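Cytokinin riboside 5'-monophosphate phosphoribohydrolase (Streptomyces coelicolor, PDB 5ZI9) belongs to the SLOG clan of Rossmann-like alpha/beta proteins, with a parallel sheet flanked by helices, and forms an assembly of six chains. Local coordinates at residues 54-59 / 153-158; 63-68 / 159-164; 74-79 / 168-173; 104-109 / 127-132. One frame throughout, in Å; residues are numbered along the deposited sequence.

Contact 1: residues 54-59 / 153-158; sequences VLRIQS and FRYFFV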
loop_
_atom_site.group_PDB
_atom_site.type_symbol
_atom_site.label_atom_id
_atom_site.label_comp_id
_atom_site.label_asym_id
_atom_site.label_seq_id
_atom_site.Cartn_x
_atom_site.Cartn_y
_atom_site.Cartn_z
ATOM N N VAL B 54 3.423 -9.786 -3.522
ATOM C CA VAL B 54 2.184 -9.045 -3.514
ATOM C C VAL B 54 2.415 -7.554 -3.813
ATOM O O VAL B 54 1.607 -6.915 -4.459
ATOM C CB VAL B 54 1.439 -9.335 -2.177
ATOM C CG1 VAL B 54 1.144 -8.090 -1.400
ATOM C CG2 VAL B 54 0.143 -10.034 -2.452
ATOM N N LEU B 55 3.513 -7.004 -3.322
ATOM C CA LEU B 55 3.877 -5.622 -3.609
ATOM C C LEU B 55 4.315 -5.439 -5.049
ATOM O O LEU B 55 4.101 -4.397 -5.628
ATOM C CB LEU B 55 4.971 -5.163 -2.649
ATOM C CG LEU B 55 4.547 -5.077 -1.169
ATOM C CD1 LEU B 55 5.568 -4.212 -0.455
ATOM C CD2 LEU B 55 3.149 -4.507 -0.920
ATOM N N ARG B 56 4.949 -6.470 -5.603
ATOM C CA ARG B 56 5.364 -6.494 -6.997
ATOM C C ARG B 56 4.208 -6.563 -7.962
ATOM O O ARG B 56 4.233 -5.906 -8.976
ATOM C CB ARG B 56 6.250 -7.718 -7.255
ATOM C CG ARG B 56 7.625 -7.611 -6.639
ATOM C CD ARG B 56 8.421 -6.523 -7.323
ATOM N NE ARG B 56 9.758 -7.003 -7.615
ATOM C CZ ARG B 56 10.510 -6.586 -8.614
ATOM N NH1 ARG B 56 10.085 -5.665 -9.458
ATOM N NH2 ARG B 56 11.722 -7.097 -8.772
ATOM N N ILE B 57 3.233 -7.405 -7.647
ATOM C CA ILE B 57 2.024 -7.538 -8.407
ATOM C C ILE B 57 1.247 -6.232 -8.420
ATOM O O ILE B 57 0.771 -5.818 -9.461
ATOM C CB ILE B 57 1.131 -8.638 -7.815
ATOM C CG1 ILE B 57 1.775 -9.993 -8.060
ATOM C CG2 ILE B 57 -0.248 -8.637 -8.483
ATOM C CD1 ILE B 57 1.235 -11.059 -7.139
ATOM N N GLN B 58 1.103 -5.621 -7.247
ATOM C CA GLN B 58 0.431 -4.346 -7.125
ATOM C C GLN B 58 1.132 -3.277 -7.956
ATOM O O GLN B 58 0.491 -2.490 -8.637
ATOM C CB GLN B 58 0.370 -3.923 -5.658
ATOM C CG GLN B 58 -0.578 -2.762 -5.348
ATOM C CD GLN B 58 -0.227 -2.023 -4.070
ATOM O OE1 GLN B 58 0.950 -1.943 -3.670
ATOM N NE2 GLN B 58 -1.234 -1.488 -3.413
ATOM N N SER B 59 2.457 -3.253 -7.912
ATOM C CA SER B 59 3.223 -2.324 -8.752
ATOM C C SER B 59 2.920 -2.465 -10.256
ATOM O O SER B 59 2.793 -1.477 -10.989
ATOM C CB SER B 59 4.708 -2.525 -8.529
ATOM O OG SER B 59 4.984 -2.264 -7.187
ATOM N N PHE B 153 4.188 -7.424 -19.621
ATOM C CA PHE B 153 3.777 -7.826 -18.277
ATOM C C PHE B 153 4.545 -9.043 -17.869
ATOM O O PHE B 153 4.863 -9.895 -18.713
ATOM C CB PHE B 153 2.277 -8.186 -18.215
ATOM C CG PHE B 153 1.397 -7.012 -18.360
ATOM C CD1 PHE B 153 1.071 -6.537 -19.617
ATOM C CD2 PHE B 153 0.918 -6.349 -17.226
ATOM C CE1 PHE B 153 0.265 -5.427 -19.756
ATOM C CE2 PHE B 153 0.120 -5.224 -17.344
ATOM C CZ PHE B 153 -0.199 -4.756 -18.630
ATOM N N ARG B 154 4.792 -9.157 -16.568
ATOM C CA ARG B 154 5.330 -10.405 -16.062
ATOM C C ARG B 154 4.353 -11.279 -15.299
ATOM O O ARG B 154 4.560 -12.503 -15.200
ATOM C CB ARG B 154 6.689 -10.199 -15.387
ATOM C CG ARG B 154 6.698 -9.348 -14.168
ATOM C CD ARG B 154 7.785 -8.294 -14.211
ATOM N NE ARG B 154 7.153 -7.023 -13.862
ATOM C CZ ARG B 154 7.724 -6.010 -13.216
ATOM N NH1 ARG B 154 7.004 -4.898 -13.000
ATOM N NH2 ARG B 154 8.993 -6.077 -12.791
ATOM N N TYR B 155 3.232 -10.710 -14.886
ATOM C CA TYR B 155 2.162 -11.505 -14.311
ATOM C C TYR B 155 0.973 -11.679 -15.258
ATOM O O TYR B 155 0.225 -10.754 -15.515
ATOM C CB TYR B 155 1.708 -10.904 -12.997
ATOM C CG TYR B 155 2.850 -10.703 -12.053
ATOM C CD1 TYR B 155 3.432 -11.771 -11.405
ATOM C CD2 TYR B 155 3.370 -9.432 -11.841
ATOM C CE1 TYR B 155 4.498 -11.578 -10.563
ATOM C CE2 TYR B 155 4.436 -9.227 -10.992
ATOM C CZ TYR B 155 4.997 -10.307 -10.358
ATOM O OH TYR B 155 6.073 -10.129 -9.522
ATOM N N PHE B 156 0.827 -12.901 -15.744
ATOM C CA PHE B 156 -0.280 -13.380 -16.569
ATOM C C PHE B 156 -1.655 -12.820 -16.213
ATOM O O PHE B 156 -2.421 -12.369 -17.068
ATOM C CB PHE B 156 -0.315 -14.900 -16.416
ATOM C CG PHE B 156 -1.021 -15.608 -17.526
ATOM C CD1 PHE B 156 -0.430 -15.712 -18.825
ATOM C CD2 PHE B 156 -2.265 -16.222 -17.305
ATOM C CE1 PHE B 156 -1.077 -16.393 -19.868
ATOM C CE2 PHE B 156 -2.914 -16.902 -18.362
ATOM C CZ PHE B 156 -2.319 -16.986 -19.628
ATOM N N PHE B 157 -1.943 -12.847 -14.922
ATOM C CA PHE B 157 -3.252 -12.546 -14.380
ATOM C C PHE B 157 -3.486 -11.083 -14.238
ATOM O O PHE B 157 -4.601 -10.634 -14.189
ATOM C CB PHE B 157 -3.397 -13.283 -13.080
ATOM C CG PHE B 157 -3.385 -14.762 -13.295
ATOM C CD1 PHE B 157 -4.580 -15.432 -13.599
ATOM C CD2 PHE B 157 -2.175 -15.497 -13.321
ATOM C CE1 PHE B 157 -4.583 -16.798 -13.834
ATOM C CE2 PHE B 157 -2.186 -16.856 -13.580
ATOM C CZ PHE B 157 -3.394 -17.500 -13.818
ATOM N N VAL B 158 -2.416 -10.325 -14.212
ATOM C CA VAL B 158 -2.528 -8.892 -14.342
ATOM C C VAL B 158 -2.888 -8.585 -15.784
ATOM O O VAL B 158 -3.834 -7.862 -16.035
ATOM C CB VAL B 158 -1.239 -8.174 -13.930
ATOM C CG1 VAL B 158 -1.403 -6.686 -14.120
ATOM C CG2 VAL B 158 -0.950 -8.459 -12.456
#
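Ile-57 lays its CG1 over the centre of the Tyr-155 ring. This is a CH-pi contact: CG1 stands 3.8 Å from the ring centroid and 5° off the ring normal. With chi1 at -70°, CG1 lies beside the backbone N of Ile-57 and CG2 opposite that N, from where it meets CG2 of Val-158 at 4.0 Å. Arg-154 CG packs on the opposite face of the ring, nearer the rim, so the phenol is sandwiched. Tyr-155 OH comes 3.3 Å from Arg-56 CB, a packing contact.

No hydrogen bond crosses between the segments. The polar part is two like charges brought together by an outside carboxylate. Arg-56 NH1 and Arg-154 NH2 lie 3.5 Å apart, with guanidinium planes turned 83° to each other. Both form salt bridges with Glu-63 OE2 of a neighbouring subunit. Arg-56 NE also bonds a citrate. Glu-60 of the same chain forms a salt bridge with Arg-154 NE and accepts a hydrogen bond from the backbone N of Tyr-155.

Tyr-155 is the N-cap of helix 156-165. The arrangement is a helix start packed on the flank of helix 50-67, with an ion cluster at a subunit interface.

Contact 2: residues 63-68 / 159-164; sequences EGFGTL and RKMMFV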
loop_
_atom_site.group_PDB
_atom_site.type_symbol
_atom_site.label_atom_id
_atom_site.label_comp_id
_atom_site.label_asym_id
_atom_site.label_seq_id
_atom_site.Cartn_x
_atom_site.Cartn_y
_atom_site.Cartn_z
ATOM N N GLU B 63 1.422 0.189 -12.825
ATOM C CA GLU B 63 2.137 0.569 -14.047
ATOM C C GLU B 63 1.227 0.443 -15.243
ATOM O O GLU B 63 1.199 1.318 -16.103
ATOM C CB GLU B 63 3.363 -0.305 -14.237
ATOM C CG GLU B 63 4.538 0.115 -13.375
ATOM C CD GLU B 63 5.386 -1.025 -12.812
ATOM O OE1 GLU B 63 5.573 -2.070 -13.480
ATOM O OE2 GLU B 63 5.867 -0.844 -11.673
ATOM N N GLY B 64 0.466 -0.643 -15.286
ATOM C CA GLY B 64 -0.536 -0.834 -16.323
ATOM C C GLY B 64 -1.534 0.309 -16.409
ATOM O O GLY B 64 -1.676 0.903 -17.453
ATOM N N PHE B 65 -2.199 0.647 -15.317
ATOM C CA PHE B 65 -3.224 1.669 -15.353
ATOM C C PHE B 65 -2.675 3.040 -15.703
ATOM O O PHE B 65 -3.385 3.901 -16.213
ATOM C CB PHE B 65 -3.872 1.765 -13.997
ATOM C CG PHE B 65 -4.619 0.539 -13.582
ATOM C CD1 PHE B 65 -4.890 -0.473 -14.475
ATOM C CD2 PHE B 65 -5.097 0.423 -12.279
ATOM C CE1 PHE B 65 -5.620 -1.574 -14.082
ATOM C CE2 PHE B 65 -5.821 -0.675 -11.896
ATOM C CZ PHE B 65 -6.082 -1.665 -12.796
ATOM N N GLY B 66 -1.421 3.248 -15.354
ATOM C CA GLY B 66 -0.745 4.484 -15.585
ATOM C C GLY B 66 -0.469 4.590 -17.055
ATOM O O GLY B 66 -0.729 5.650 -17.617
ATOM N N THR B 67 0.029 3.524 -17.692
ATOM C CA THR B 67 0.392 3.664 -19.075
ATOM C C THR B 67 -0.821 3.554 -19.986
ATOM O O THR B 67 -0.741 3.983 -21.106
ATOM C CB THR B 67 1.555 2.738 -19.566
ATOM O OG1 THR B 67 1.044 1.515 -20.052
ATOM C CG2 THR B 67 2.675 2.488 -18.506
ATOM N N LEU B 68 -1.932 2.997 -19.520
ATOM C CA LEU B 68 -3.138 2.894 -20.330
ATOM C C LEU B 68 -4.191 3.917 -19.896
ATOM O O LEU B 68 -5.347 3.786 -20.237
ATOM C CB LEU B 68 -3.686 1.476 -20.251
ATOM C CG LEU B 68 -2.700 0.395 -20.735
ATOM C CD1 LEU B 68 -3.203 -0.994 -20.377
ATOM C CD2 LEU B 68 -2.442 0.461 -22.226
ATOM N N ARG B 159 -2.163 -9.162 -16.730
ATOM C CA ARG B 159 -2.465 -8.889 -18.129
ATOM C C ARG B 159 -3.889 -9.261 -18.519
ATOM O O ARG B 159 -4.524 -8.532 -19.266
ATOM C CB ARG B 159 -1.500 -9.567 -19.078
ATOM C CG ARG B 159 -1.696 -9.097 -20.512
ATOM C CD ARG B 159 -0.704 -9.710 -21.465
ATOM N NE ARG B 159 -1.016 -11.106 -21.750
ATOM C CZ ARG B 159 -0.635 -11.753 -22.835
ATOM N NH1 ARG B 159 -0.994 -13.001 -22.984
ATOM N NH2 ARG B 159 0.102 -11.175 -23.784
ATOM N N LYS B 160 -4.393 -10.375 -18.012
ATOM C CA LYS B 160 -5.781 -10.825 -18.321
ATOM C C LYS B 160 -6.841 -9.793 -18.036
ATOM O O LYS B 160 -7.821 -9.679 -18.748
ATOM C CB LYS B 160 -6.127 -12.045 -17.475
ATOM C CG LYS B 160 -5.900 -13.327 -18.187
ATOM C CD LYS B 160 -6.174 -14.449 -17.218
ATOM C CE LYS B 160 -6.370 -15.803 -17.889
ATOM N NZ LYS B 160 -6.097 -15.876 -19.355
ATOM N N MET B 161 -6.652 -9.084 -16.953
ATOM C CA MET B 161 -7.610 -8.106 -16.574
ATOM C C MET B 161 -7.510 -6.854 -17.443
ATOM O O MET B 161 -8.509 -6.187 -17.637
ATOM C CB MET B 161 -7.508 -7.807 -15.093
ATOM C CG MET B 161 -6.880 -6.503 -14.695
ATOM S SD MET B 161 -8.207 -5.413 -14.211
ATOM C CE MET B 161 -7.508 -4.664 -12.776
ATOM N N MET B 162 -6.345 -6.549 -17.999
ATOM C CA MET B 162 -6.197 -5.370 -18.876
ATOM C C MET B 162 -6.946 -5.517 -20.246
ATOM O O MET B 162 -7.475 -4.535 -20.829
ATOM C CB MET B 162 -4.722 -5.102 -19.135
ATOM C CG MET B 162 -3.853 -4.977 -17.889
ATOM S SD MET B 162 -3.998 -3.404 -17.079
ATOM C CE MET B 162 -3.368 -3.793 -15.447
ATOM N N PHE B 163 -6.993 -6.760 -20.734
ATOM C CA PHE B 163 -7.673 -7.110 -21.972
ATOM C C PHE B 163 -9.141 -6.824 -21.871
ATOM O O PHE B 163 -9.726 -6.457 -22.853
ATOM C CB PHE B 163 -7.501 -8.597 -22.334
ATOM C CG PHE B 163 -6.172 -8.946 -22.967
ATOM C CD1 PHE B 163 -5.719 -8.257 -24.084
ATOM C CD2 PHE B 163 -5.406 -10.006 -22.495
ATOM C CE1 PHE B 163 -4.524 -8.581 -24.695
ATOM C CE2 PHE B 163 -4.210 -10.333 -23.103
ATOM C CZ PHE B 163 -3.769 -9.625 -24.204
ATOM N N VAL B 164 -9.742 -7.005 -20.702
ATOM C CA VAL B 164 -11.187 -6.731 -20.518
ATOM C C VAL B 164 -11.511 -5.307 -20.120
ATOM O O VAL B 164 -12.413 -4.704 -20.645
ATOM C CB VAL B 164 -11.785 -7.682 -19.491
ATOM C CG1 VAL B 164 -13.266 -7.390 -19.283
ATOM C CG2 VAL B 164 -11.575 -9.119 -19.991
#
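Met-161 and Met-162 bring both their methyl groups to one corner of the Phe-65 ring. This is the tight part of the contact. Met-161 CE comes in at the ring edge, in its plane, 3.3 Å from Phe-65 CZ. Met-162 CE approaches obliquely, 3.4 Å from Phe-65 CE1. The Met-162 sulfur makes a Met-aromatic contact, with SD 5.0 Å from the centroid of the Phe-65 ring. The Met-162 chain bends at chi2 (-78°) and then runs on nearly extended, which carries CE across to helix 50-67. Met-162 CE also rests 4.2 Å from Gly-64 CA, where the helix presents bare backbone.

The packing is looser at the end of helix 50-67. Leu-68, the first residue past the helix, reaches Met-162 SD with CD1 at 4.2 Å. The axes of helices 63-67 and 159-164 stay 11.2 Å apart and run at 28° to each other, so long side chains fill the gap. Thr-67, just before Leu-68, is exposed and marks the solvent side.

Phe-65 also makes a cation-pi contact with Lys-165 and packs on Trp-52 of a neighbouring subunit. No hydrogen bond or salt bridge joins the two segments. Cohesion in this buried place therefore rests on apolar and sulfur-aromatic packing.

Contact 3: residues 74-79 / 168-173; sequences AISVFG and QGFVVL. With EDO (1,2-ethanediol), chain J.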
loop_
_atom_site.group_PDB
_atom_site.type_symbol
_atom_site.label_atom_id
_atom_site.label_comp_id
_atom_site.label_asym_id
_atom_site.label_seq_id
_atom_site.Cartn_x
_atom_site.Cartn_y
_atom_site.Cartn_z
ATOM N N ALA B 74 -11.607 0.682 -27.011
ATOM C CA ALA B 74 -10.814 -0.311 -27.741
ATOM C C ALA B 74 -11.506 -1.617 -27.901
ATOM O O ALA B 74 -12.486 -1.880 -27.229
ATOM C CB ALA B 74 -9.495 -0.546 -27.039
ATOM N N ILE B 75 -10.978 -2.421 -28.815
ATOM C CA ILE B 75 -11.369 -3.815 -28.991
ATOM C C ILE B 75 -10.111 -4.671 -28.846
ATOM O O ILE B 75 -9.072 -4.313 -29.353
ATOM C CB ILE B 75 -12.002 -4.040 -30.377
ATOM C CG1 ILE B 75 -13.352 -3.324 -30.469
ATOM C CG2 ILE B 75 -12.115 -5.523 -30.724
ATOM C CD1 ILE B 75 -14.414 -3.802 -29.510
ATOM N N SER B 76 -10.215 -5.792 -28.155
ATOM C CA SER B 76 -9.063 -6.661 -27.945
ATOM C C SER B 76 -9.129 -7.798 -28.939
ATOM O O SER B 76 -10.143 -8.492 -28.998
ATOM C CB SER B 76 -9.008 -7.212 -26.518
ATOM O OG SER B 76 -8.552 -6.222 -25.619
ATOM N N VAL B 77 -8.042 -7.981 -29.699
ATOM C CA VAL B 77 -7.978 -8.974 -30.776
ATOM C C VAL B 77 -7.000 -10.083 -30.450
ATOM O O VAL B 77 -5.913 -9.829 -29.971
ATOM C CB VAL B 77 -7.617 -8.304 -32.123
ATOM C CG1 VAL B 77 -7.572 -9.345 -33.249
ATOM C CG2 VAL B 77 -8.642 -7.222 -32.399
ATOM N N PHE B 78 -7.421 -11.308 -30.706
ATOM C CA PHE B 78 -6.668 -12.512 -30.351
ATOM C C PHE B 78 -6.627 -13.400 -31.553
ATOM O O PHE B 78 -7.470 -13.328 -32.452
ATOM C CB PHE B 78 -7.345 -13.296 -29.216
ATOM C CG PHE B 78 -7.534 -12.494 -27.979
ATOM C CD1 PHE B 78 -6.508 -12.380 -27.044
ATOM C CD2 PHE B 78 -8.720 -11.788 -27.777
ATOM C CE1 PHE B 78 -6.679 -11.584 -25.933
ATOM C CE2 PHE B 78 -8.896 -11.031 -26.657
ATOM C CZ PHE B 78 -7.872 -10.912 -25.745
ATOM N N GLY B 79 -5.658 -14.276 -31.533
ATOM C CA GLY B 79 -5.460 -15.191 -32.610
ATOM C C GLY B 79 -4.073 -15.750 -32.500
ATOM O O GLY B 79 -3.239 -15.219 -31.756
ATOM N N GLN B 168 -14.144 -3.016 -25.133
ATOM C CA GLN B 168 -15.585 -3.241 -25.147
ATOM C C GLN B 168 -16.003 -4.440 -25.949
ATOM O O GLN B 168 -17.195 -4.667 -26.084
ATOM C CB GLN B 168 -16.347 -2.019 -25.647
ATOM C CG GLN B 168 -16.390 -0.886 -24.638
ATOM C CD GLN B 168 -15.390 0.167 -24.995
ATOM O OE1 GLN B 168 -15.632 0.912 -25.959
ATOM N NE2 GLN B 168 -14.232 0.210 -24.278
ATOM N N GLY B 169 -15.061 -5.233 -26.448
ATOM C CA GLY B 169 -15.428 -6.479 -27.088
ATOM C C GLY B 169 -14.200 -7.213 -27.551
ATOM O O GLY B 169 -13.087 -6.647 -27.566
ATOM N N PHE B 170 -14.401 -8.486 -27.909
ATOM C CA PHE B 170 -13.322 -9.315 -28.454
ATOM C C PHE B 170 -13.608 -9.684 -29.898
ATOM O O PHE B 170 -14.748 -9.947 -30.281
ATOM C CB PHE B 170 -13.122 -10.632 -27.684
ATOM C CG PHE B 170 -12.416 -10.499 -26.368
ATOM C CD1 PHE B 170 -12.181 -9.266 -25.756
ATOM C CD2 PHE B 170 -12.059 -11.638 -25.679
ATOM C CE1 PHE B 170 -11.545 -9.179 -24.535
ATOM C CE2 PHE B 170 -11.440 -11.550 -24.441
ATOM C CZ PHE B 170 -11.184 -10.328 -23.874
ATOM N N VAL B 171 -12.539 -9.728 -30.680
ATOM C CA VAL B 171 -12.575 -10.378 -31.957
ATOM C C VAL B 171 -11.497 -11.458 -31.935
ATOM O O VAL B 171 -10.357 -11.215 -31.571
ATOM C CB VAL B 171 -12.297 -9.415 -33.111
ATOM C CG1 VAL B 171 -12.518 -10.140 -34.415
ATOM C CG2 VAL B 171 -13.198 -8.213 -33.030
ATOM N N VAL B 172 -11.861 -12.642 -32.364
ATOM C CA VAL B 172 -11.026 -13.747 -32.154
ATOM C C VAL B 172 -10.773 -14.354 -33.492
ATOM O O VAL B 172 -11.619 -15.038 -34.042
ATOM C CB VAL B 172 -11.686 -14.778 -31.208
ATOM C CG1 VAL B 172 -10.754 -15.941 -30.945
ATOM C CG2 VAL B 172 -12.058 -14.131 -29.884
ATOM N N LEU B 173 -9.570 -14.136 -33.989
ATOM C CA LEU B 173 -9.097 -14.867 -35.146
ATOM C C LEU B 173 -8.734 -16.302 -34.779
ATOM O O LEU B 173 -8.506 -16.619 -33.614
ATOM C CB LEU B 173 -7.874 -14.169 -35.728
ATOM C CG LEU B 173 -8.234 -12.844 -36.389
ATOM C CD1 LEU B 173 -7.133 -11.846 -36.126
ATOM C CD2 LEU B 173 -8.459 -13.036 -37.880
HETATM C C1 EDO J . -2.835 -15.169 -26.642
HETATM O O1 EDO J . -2.602 -13.763 -26.345
HETATM C C2 EDO J . -2.904 -15.386 -28.174
HETATM O O2 EDO J . -3.707 -14.377 -28.827
#
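Phe-78 and Leu-173 make the shortest of five backbone hydrogen bonds that join these parallel strands. Leu-173 N lies 2.7 Å from Phe-78 O, though with a bent N-H...O angle of 141°. At the other end Gln-168 N donates to Ala-74 O at 2.9 Å. Between them Ser-76 N reaches Gly-169 O, Val-171 N reaches Ser-76 O, and Phe-78 N reaches Val-171 O. Ser-76 thus uses both its own N and O on the neighbouring strand, in the usual parallel pattern. The Ser-76 hydroxyl turns to Phe-163 O in helix 156-165. Just past the strand, an ethanediol O2 donates to Gly-79 O at 3.1 Å and accepts a weak bond from Gly-79 N.

Packing follows on both faces. On the face of Ser-76, Phe-78 and Phe-170, the edge of Phe-78 meets the face of Phe-170 in an edge-to-face pair, tilted rather than square. Phe-78 CE2 sits over the centre of the Phe-170 ring, 3.4 Å from its CD2, with the planes 55° apart. On the face of Val-77 and Val-171, Ile-75 CG2 touches Val-171 CG2 at 3.7 Å. Val-77 CG1 touches Leu-173 CD1 at 3.8 Å.

Helix 88-102 covers the valine face, while helices 156-165 and 177-191 cover the phenylalanine face. Strand 106-109 lies beyond 74-78, and strand 200-203 beyond 167-172.

Contact 4: residues 104-109 / 127-132; sequences GFAVIT and KGTSVG. With EDO (1,2-ethanediol), chain M.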
loop_
_atom_site.group_PDB
_atom_site.type_symbol
_atom_site.label_atom_id
_atom_site.label_comp_id
_atom_site.label_asym_id
_atom_site.label_seq_id
_atom_site.Cartn_x
_atom_site.Cartn_y
_atom_site.Cartn_z
ATOM N N GLY B 104 -13.656 3.788 -34.982
ATOM C CA GLY B 104 -13.414 4.572 -33.781
ATOM C C GLY B 104 -12.760 3.847 -32.607
ATOM O O GLY B 104 -12.615 4.431 -31.531
ATOM N N PHE B 105 -12.335 2.602 -32.802
ATOM C CA PHE B 105 -11.715 1.837 -31.719
ATOM C C PHE B 105 -10.201 1.824 -31.755
ATOM O O PHE B 105 -9.590 1.834 -32.829
ATOM C CB PHE B 105 -12.178 0.377 -31.758
ATOM C CG PHE B 105 -13.644 0.205 -31.503
ATOM C CD1 PHE B 105 -14.172 0.447 -30.244
ATOM C CD2 PHE B 105 -14.498 -0.190 -32.524
ATOM C CE1 PHE B 105 -15.528 0.291 -30.003
ATOM C CE2 PHE B 105 -15.854 -0.334 -32.292
ATOM C CZ PHE B 105 -16.375 -0.099 -31.024
ATOM N N ALA B 106 -9.587 1.735 -30.577
ATOM C CA ALA B 106 -8.176 1.338 -30.506
ATOM C C ALA B 106 -8.036 -0.179 -30.673
ATOM O O ALA B 106 -8.970 -0.929 -30.418
ATOM C CB ALA B 106 -7.572 1.801 -29.201
ATOM N N VAL B 107 -6.883 -0.645 -31.100
ATOM C CA VAL B 107 -6.728 -2.078 -31.191
ATOM C C VAL B 107 -5.739 -2.590 -30.163
ATOM O O VAL B 107 -4.596 -2.163 -30.155
ATOM C CB VAL B 107 -6.317 -2.496 -32.589
ATOM C CG1 VAL B 107 -6.129 -4.020 -32.668
ATOM C CG2 VAL B 107 -7.387 -2.026 -33.563
ATOM N N ILE B 108 -6.197 -3.518 -29.316
ATOM C CA ILE B 108 -5.360 -4.129 -28.279
ATOM C C ILE B 108 -5.040 -5.562 -28.642
ATOM O O ILE B 108 -5.926 -6.308 -28.962
ATOM C CB ILE B 108 -6.038 -4.097 -26.890
ATOM C CG1 ILE B 108 -6.282 -2.659 -26.417
ATOM C CG2 ILE B 108 -5.135 -4.771 -25.857
ATOM C CD1 ILE B 108 -7.240 -2.568 -25.258
ATOM N N THR B 109 -3.772 -5.939 -28.602
ATOM C CA THR B 109 -3.419 -7.353 -28.779
ATOM C C THR B 109 -2.398 -7.874 -27.770
ATOM O O THR B 109 -1.897 -7.162 -26.912
ATOM C CB THR B 109 -2.864 -7.651 -30.179
ATOM O OG1 THR B 109 -1.508 -7.219 -30.230
ATOM C CG2 THR B 109 -3.700 -6.988 -31.245
ATOM N N LYS B 127 -3.792 4.612 -39.378
ATOM C CA LYS B 127 -3.352 5.698 -38.507
ATOM C C LYS B 127 -4.111 5.757 -37.171
ATOM O O LYS B 127 -4.447 6.828 -36.692
ATOM C CB LYS B 127 -3.435 7.050 -39.259
ATOM C CG LYS B 127 -3.144 7.007 -40.781
ATOM C CD LYS B 127 -1.705 7.321 -41.189
ATOM C CE LYS B 127 -1.105 6.268 -42.145
ATOM N NZ LYS B 127 0.400 6.253 -42.055
ATOM N N GLY B 128 -4.379 4.604 -36.567
ATOM C CA GLY B 128 -5.079 4.552 -35.276
ATOM C C GLY B 128 -4.105 4.243 -34.162
ATOM O O GLY B 128 -2.892 4.187 -34.382
ATOM N N THR B 129 -4.642 3.993 -32.974
ATOM C CA THR B 129 -3.812 3.627 -31.826
ATOM C C THR B 129 -3.699 2.092 -31.700
ATOM O O THR B 129 -4.704 1.383 -31.588
ATOM C CB THR B 129 -4.212 4.332 -30.510
ATOM O OG1 THR B 129 -4.400 3.362 -29.493
ATOM C CG2 THR B 129 -5.443 5.126 -30.617
ATOM N N SER B 130 -2.455 1.606 -31.747
ATOM C CA SER B 130 -2.119 0.168 -31.808
ATOM C C SER B 130 -1.440 -0.284 -30.507
ATOM O O SER B 130 -0.336 0.126 -30.225
ATOM C CB SER B 130 -1.177 -0.078 -32.952
ATOM O OG SER B 130 -0.780 -1.421 -33.024
ATOM N N VAL B 131 -2.133 -1.099 -29.706
ATOM C CA VAL B 131 -1.655 -1.526 -28.370
ATOM C C VAL B 131 -1.185 -2.995 -28.378
ATOM O O VAL B 131 -1.805 -3.904 -28.967
ATOM C CB VAL B 131 -2.698 -1.272 -27.250
ATOM C CG1 VAL B 131 -2.087 -1.406 -25.842
ATOM C CG2 VAL B 131 -3.292 0.108 -27.375
ATOM N N GLY B 132 -0.039 -3.188 -27.743
ATOM C CA GLY B 132 0.548 -4.530 -27.567
ATOM C C GLY B 132 0.876 -4.790 -26.107
ATOM O O GLY B 132 1.801 -4.197 -25.581
HETATM C C1 EDO M . -8.497 4.491 -32.434
HETATM O O1 EDO M . -7.530 3.788 -33.270
HETATM C C2 EDO M . -8.605 5.967 -32.767
HETATM O O2 EDO M . -7.508 6.617 -32.069
#
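Val-107 uses both its backbone N and O on the neighbouring strand. Val-107 N donates to Thr-129 O at 3.0 Å with an N-H...O angle of 171°. Val-107 O accepts from Val-131 N at 2.7 Å. Thr-109 N then reaches Val-131 O at 2.9 Å, from 37° above the carbonyl plane. That same oxygen also accepts from Asn-120 ND2, so two donors share it.

Asn-120 serves the side chains as well. Its ND2 bonds Ser-130 OG and its OD1 bonds Thr-109 OG1. The Ser-130 hydroxyl has a second partner in Tyr-146 O. Thr-109 OG1 also bonds Gly-111 N, and chi1 of 78° places it between its own backbone N and carbonyl carbon, turned to the loop that follows. The hydroxyls of Thr-109 and Ser-130, both buried, are therefore satisfied. At the start of the pair, Thr-129 N donates to an ethanediol O1 at 2.9 Å. The diol is probably from the crystallisation liquor, and its exact position is uncertain.

Apolar contact is modest. Ile-108 and Val-131 lie side by side and point the same way, with Ile-108 CG1 3.9 Å from Val-131 CB. Separately, Ala-106 CB packs 3.5 Å from Thr-129 OG1.

The two strands are the arms of a beta-alpha-beta unit joined by helix 115-125, which covers the face of Val-107, Ser-130 and Thr-109. A Schellman motif at Lys-127 ends that helix. Strand 106-109 pairs on its other edge with 74-78, and strand 130-135 lies next to 149-153.

Overall arrangement
Contacts 1 and 2 are successive parts of one helix pair, 50-67 with 156-165, with centres 10 Å apart. Contacts 3 and 4 belong to one parallel sheet, with centres 11 Å apart; Val-77 N bonds Ile-108 O at 2.8 Å between them. Helix 156-165 ties the two halves together, since Phe-163 O lies 3.0 Å from Ser-76 OG, a probable hydrogen bond. Leu-68 CD2 also touches Val-131 CG1 at 4.1 Å, joining contacts 2 and 4. Contact 1 stands farthest off, its centre about 23 Å from those of contacts 3 and 4. A citrate, probably from the crystallisation liquor, lies about 3 Å from the Arg-56 side chain; another lies about 5 Å from Gly-79.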